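Local coordinates for flagellar hook-associated protein 3 (Bacillus cereus, PDB 5ZIY), which probably serves as a junction protein of the bacterial flagellum, helping to join the hook to the flagellin filament, at residues Leu124-Phe130 with Thr189-Phe193; Asn33-Gln37 with Thr89-Gly93. All blocks are in the same frame, centred on the assembly; numbering follows the deposited sequence.

In the fold
Both contacts fasten a piece of the short beta structure to the long helices of the chain. In interaction 2 the segment that follows helix 67-87 lies against helix 8-60, and in interaction 1 the hairpin of strands 120-123 and 129-133 lies against helix 162-204. Their centres are about 17 Å apart. Leu35 of helix 8-60 joins them: its CD1 packs on CG of Met190 at 3.8 Å, and its CD2 lies 3.9 Å from CE2 of Phe130. Interaction 1 is apolar, and its two zinc-binding glutamates take no part in the packing, whereas interaction 2 is polar and includes a zinc ion bound by Glu91.

Interaction 1: Leu124-Phe130 with Thr189-Phe193; sequences LNDGYEF and TMETF. With ZN (zinc ion), chain C; ZN (zinc ion), chain E.
Tyr128 and Met190 mark the nearest approach of the two backbones, with CA atoms 9.7 Å apart, so side chains alone bridge the gap between 124-130 and the helical turn 189-193. Leu124 to Gly127 form a type I beta turn, closed by Gly127 N to Leu124 O. Asp126 braces the turn exit as an Asx turn, its OD1 accepting from Tyr128 N at 3.1 Å in a nearly straight bond (168°). The Tyr128 ring, held trans to the backbone N (chi1 -178°), lies within contact of Phe193. The two rings meet edge-to-face, the Phe193 edge pointing at the Tyr128 face with the planes at 64°. Their centroids are 5.2 Å apart. Phe193 CE2 sits above one face of Tyr128, offset toward the ring's rim and 3.6 Å from CG of Tyr128. The methyl CD2 of Leu124 rests on Phe193 CD2 at 3.8 Å and also reaches SD of Met190. The Met190 chain bends at chi2, and its CE touches two rings, 3.7 Å from CE1 of Phe130 and 3.8 Å from CE2 of Tyr128. Glu129 points away from the helix, and neither it nor Glu191 takes part in the packing; each binds a separate zinc ion through OE2. Helix 8-60 completes the packing: Met24 touches Leu124, Ile28 touches Phe193 and Ser31 touches Phe130, while Phe130 pairs through its backbone with Trp122 of strand 120-123.

Interaction 2: Asn33-Gln37 with Thr89-Gly93; sequences NVLTQ and TKEQG. With ZN (zinc ion), chain D.
The carboxylate of Glu91 meets two amides of one helical face, those of Asn33 and Gln37, which lie one turn apart. Its chain leaves the strand with CG anti to the backbone N and then bends at chi2, bringing the carboxylate within bonding distance of the Asn33 amide. Asn33 crosses it at about a right angle, amide and carboxylate planes 88° apart. ND2 donates to Glu91 OE2 at 2.8 Å, the acceptor lying near the amide plane of Asn33, while the donor stands well above the carboxylate plane (55° out of it). The N-H...O angle is bent, 134°.

Gln92 NE2 reaches the same OE2 at 2.7 Å, on its anti side and from the opposite face of the carboxylate. Two donors thus grip this oxygen and would help to fix the rotation of the group. Gln37 stretches out beyond CG and also crosses Glu91 roughly at right angles, its amide steeply inclined to the carboxylate. Its bond from NE2 to OE1 is weak, and the position of NE2 is uncertain.

Both carboxylate oxygens of Glu91 bind a zinc ion, OE2 at 2.5 Å and OE1 at 2.6 Å, and a water on that metal donates to OE1, so the glutamate is shared between protein amides and metal. The positive ion probably stabilises the carboxylate in its charged form. On the aliphatic part of the glutamate, Val34 CG2 packs on CG of Glu91 at 4.1 Å.

Glu91 belongs to the short antiparallel hairpin of strands 90-91 and 94-95, whose base is continued by backbone bonding between Thr89 and Ile96. Side-chain hydrogen bonds thus join a short beta hairpin to a long helix, both within the flagellin-type N-terminal helical region, with a zinc ion on the shared carboxylate.

Interaction 1: Leu124-Phe130 with Thr189-Phe193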
# COMPACT_ATOMS: atom_id res chain seq x y z
N LEU A 124 9.57 17.00 -1.78
CA LEU A 124 9.51 17.99 -0.71
C LEU A 124 10.16 19.31 -1.12
O LEU A 124 10.96 19.33 -2.05
CB LEU A 124 10.23 17.44 0.53
CG LEU A 124 9.44 16.64 1.55
CD1 LEU A 124 8.37 15.82 0.89
CD2 LEU A 124 10.41 15.81 2.48
N ASN A 125 9.82 20.38 -0.39
CA ASN A 125 10.37 21.72 -0.64
C ASN A 125 11.89 21.76 -0.61
O ASN A 125 12.47 22.56 -1.31
CB ASN A 125 9.87 22.73 0.40
CG ASN A 125 10.05 24.19 -0.06
OD1 ASN A 125 10.58 25.05 0.67
ND2 ASN A 125 9.58 24.48 -1.24
N ASP A 126 12.49 20.92 0.23
CA ASP A 126 13.95 20.83 0.35
C ASP A 126 14.61 19.82 -0.61
O ASP A 126 15.77 19.48 -0.43
CB ASP A 126 14.34 20.45 1.81
CG ASP A 126 14.16 18.96 2.11
OD1 ASP A 126 13.52 18.26 1.33
OD2 ASP A 126 14.65 18.46 3.16
N GLY A 127 13.88 19.31 -1.59
CA GLY A 127 14.49 18.39 -2.56
C GLY A 127 14.26 16.90 -2.39
O GLY A 127 14.46 16.14 -3.35
N TYR A 128 13.82 16.46 -1.20
CA TYR A 128 13.61 15.02 -0.96
C TYR A 128 12.45 14.46 -1.81
O TYR A 128 11.34 14.96 -1.76
CB TYR A 128 13.39 14.72 0.52
CG TYR A 128 13.22 13.24 0.83
CD1 TYR A 128 14.31 12.37 0.96
CD2 TYR A 128 11.95 12.72 0.99
CE1 TYR A 128 14.12 10.99 1.26
CE2 TYR A 128 11.75 11.35 1.25
CZ TYR A 128 12.82 10.50 1.39
OH TYR A 128 12.51 9.16 1.64
N GLU A 129 12.72 13.41 -2.55
CA GLU A 129 11.74 12.78 -3.41
C GLU A 129 11.37 11.37 -3.02
O GLU A 129 12.19 10.63 -2.62
CB GLU A 129 12.31 12.67 -4.82
CG GLU A 129 12.63 13.97 -5.41
CD GLU A 129 12.95 13.81 -6.87
OE1 GLU A 129 13.87 13.00 -7.18
OE2 GLU A 129 12.26 14.48 -7.68
N PHE A 130 10.10 11.03 -3.14
CA PHE A 130 9.65 9.64 -2.95
C PHE A 130 8.50 9.32 -3.89
O PHE A 130 7.88 10.22 -4.47
CB PHE A 130 9.23 9.39 -1.52
CG PHE A 130 7.94 10.04 -1.15
CD1 PHE A 130 7.88 11.40 -0.88
CD2 PHE A 130 6.78 9.29 -1.03
CE1 PHE A 130 6.67 11.98 -0.51
CE2 PHE A 130 5.57 9.89 -0.71
CZ PHE A 130 5.54 11.23 -0.44
N THR A 189 11.58 8.41 8.09
CA THR A 189 12.22 9.56 7.45
C THR A 189 11.36 10.85 7.51
O THR A 189 11.86 11.92 7.90
CB THR A 189 12.59 9.23 6.00
OG1 THR A 189 13.44 8.06 6.00
CG2 THR A 189 13.33 10.41 5.36
N MET A 190 10.11 10.77 7.10
CA MET A 190 9.23 11.94 7.14
C MET A 190 9.11 12.46 8.55
O MET A 190 9.10 13.67 8.80
CB MET A 190 7.83 11.61 6.65
CG MET A 190 7.67 11.50 5.19
SD MET A 190 8.16 12.99 4.30
CE MET A 190 8.39 12.16 2.72
N GLU A 191 9.01 11.55 9.49
CA GLU A 191 8.87 11.94 10.90
C GLU A 191 10.15 12.60 11.44
O GLU A 191 10.09 13.47 12.32
CB GLU A 191 8.49 10.70 11.75
CG GLU A 191 7.07 10.15 11.49
CD GLU A 191 5.98 10.93 12.20
OE1 GLU A 191 6.22 12.12 12.56
OE2 GLU A 191 4.87 10.37 12.41
N THR A 192 11.31 12.15 10.97
CA THR A 192 12.57 12.79 11.32
C THR A 192 12.63 14.19 10.69
O THR A 192 13.03 15.13 11.35
CB THR A 192 13.81 11.98 10.86
OG1 THR A 192 13.68 10.63 11.29
CG2 THR A 192 15.09 12.54 11.39
N PHE A 193 12.21 14.31 9.43
CA PHE A 193 12.19 15.63 8.78
C PHE A 193 11.33 16.60 9.62
O PHE A 193 11.78 17.70 9.89
CB PHE A 193 11.69 15.58 7.32
CG PHE A 193 12.74 15.15 6.29
CD1 PHE A 193 14.03 15.66 6.31
CD2 PHE A 193 12.41 14.26 5.29
CE1 PHE A 193 14.95 15.27 5.37
CE2 PHE A 193 13.34 13.87 4.34
CZ PHE A 193 14.61 14.36 4.39
ZN ZN C . 13.42 14.53 -9.50
ZN ZN E . 3.43 11.74 12.72
O HOH W 1 3.82 12.31 15.07

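Interaction 2: Asn33-Gln37 with Thr89-Gly93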
# COMPACT_ATOMS: atom_id res chain seq x y z
N ASN A 33 0.05 11.80 5.16
CA ASN A 33 -1.28 11.29 4.91
C ASN A 33 -1.27 10.18 3.82
O ASN A 33 -1.87 9.14 3.98
CB ASN A 33 -2.19 12.44 4.55
CG ASN A 33 -3.55 11.99 4.11
OD1 ASN A 33 -4.23 11.25 4.81
ND2 ASN A 33 -3.98 12.48 2.92
N VAL A 34 -0.56 10.38 2.72
CA VAL A 34 -0.52 9.40 1.65
C VAL A 34 0.19 8.12 2.12
O VAL A 34 -0.28 7.02 1.89
CB VAL A 34 0.17 9.99 0.43
CG1 VAL A 34 0.57 8.93 -0.53
CG2 VAL A 34 -0.77 11.00 -0.25
N LEU A 35 1.29 8.29 2.83
CA LEU A 35 2.02 7.20 3.41
C LEU A 35 1.26 6.43 4.49
O LEU A 35 1.33 5.20 4.55
CB LEU A 35 3.34 7.71 3.98
CG LEU A 35 4.33 8.23 2.94
CD1 LEU A 35 5.55 8.83 3.61
CD2 LEU A 35 4.73 7.12 1.95
N THR A 36 0.54 7.14 5.34
CA THR A 36 -0.27 6.44 6.34
C THR A 36 -1.32 5.60 5.66
O THR A 36 -1.49 4.44 6.00
CB THR A 36 -0.89 7.44 7.30
OG1 THR A 36 0.19 8.10 7.94
CG2 THR A 36 -1.80 6.77 8.35
N GLN A 37 -1.96 6.16 4.65
CA GLN A 37 -3.02 5.44 3.95
C GLN A 37 -2.44 4.21 3.28
O GLN A 37 -3.06 3.15 3.30
CB GLN A 37 -3.73 6.34 2.94
CG GLN A 37 -4.66 7.37 3.57
CD GLN A 37 -5.67 7.98 2.57
OE1 GLN A 37 -6.19 7.29 1.67
NE2 GLN A 37 -5.96 9.26 2.74
N THR A 89 -7.42 1.36 -3.50
CA THR A 89 -7.39 2.56 -2.67
C THR A 89 -6.91 3.81 -3.42
O THR A 89 -5.93 3.78 -4.16
CB THR A 89 -6.58 2.32 -1.35
OG1 THR A 89 -7.18 1.24 -0.64
CG2 THR A 89 -6.58 3.57 -0.44
N LYS A 90 -7.68 4.89 -3.27
CA LYS A 90 -7.46 6.15 -3.98
C LYS A 90 -7.37 7.32 -3.00
O LYS A 90 -8.16 7.42 -2.10
CB LYS A 90 -8.62 6.37 -4.93
CG LYS A 90 -8.64 7.68 -5.70
CD LYS A 90 -9.86 7.66 -6.66
CE LYS A 90 -9.96 8.91 -7.53
NZ LYS A 90 -11.37 9.12 -7.98
N GLU A 91 -6.39 8.20 -3.20
CA GLU A 91 -6.19 9.33 -2.35
C GLU A 91 -5.60 10.45 -3.18
O GLU A 91 -4.74 10.17 -4.01
CB GLU A 91 -5.21 8.94 -1.23
CG GLU A 91 -4.79 10.06 -0.28
CD GLU A 91 -5.93 10.81 0.36
OE1 GLU A 91 -7.05 10.25 0.52
OE2 GLU A 91 -5.69 11.98 0.72
N GLN A 92 -6.07 11.69 -2.96
CA GLN A 92 -5.63 12.87 -3.72
C GLN A 92 -5.66 12.58 -5.19
O GLN A 92 -4.66 12.78 -5.88
CB GLN A 92 -4.20 13.30 -3.36
CG GLN A 92 -3.94 13.65 -1.90
CD GLN A 92 -4.93 14.65 -1.38
OE1 GLN A 92 -5.28 15.62 -2.09
NE2 GLN A 92 -5.37 14.47 -0.14
N GLY A 93 -6.79 12.10 -5.69
CA GLY A 93 -6.98 11.99 -7.12
C GLY A 93 -6.27 10.86 -7.85
O GLY A 93 -6.49 10.68 -9.02
ZN ZN D . -8.05 12.59 1.15
O HOH W 2 -7.84 11.31 3.31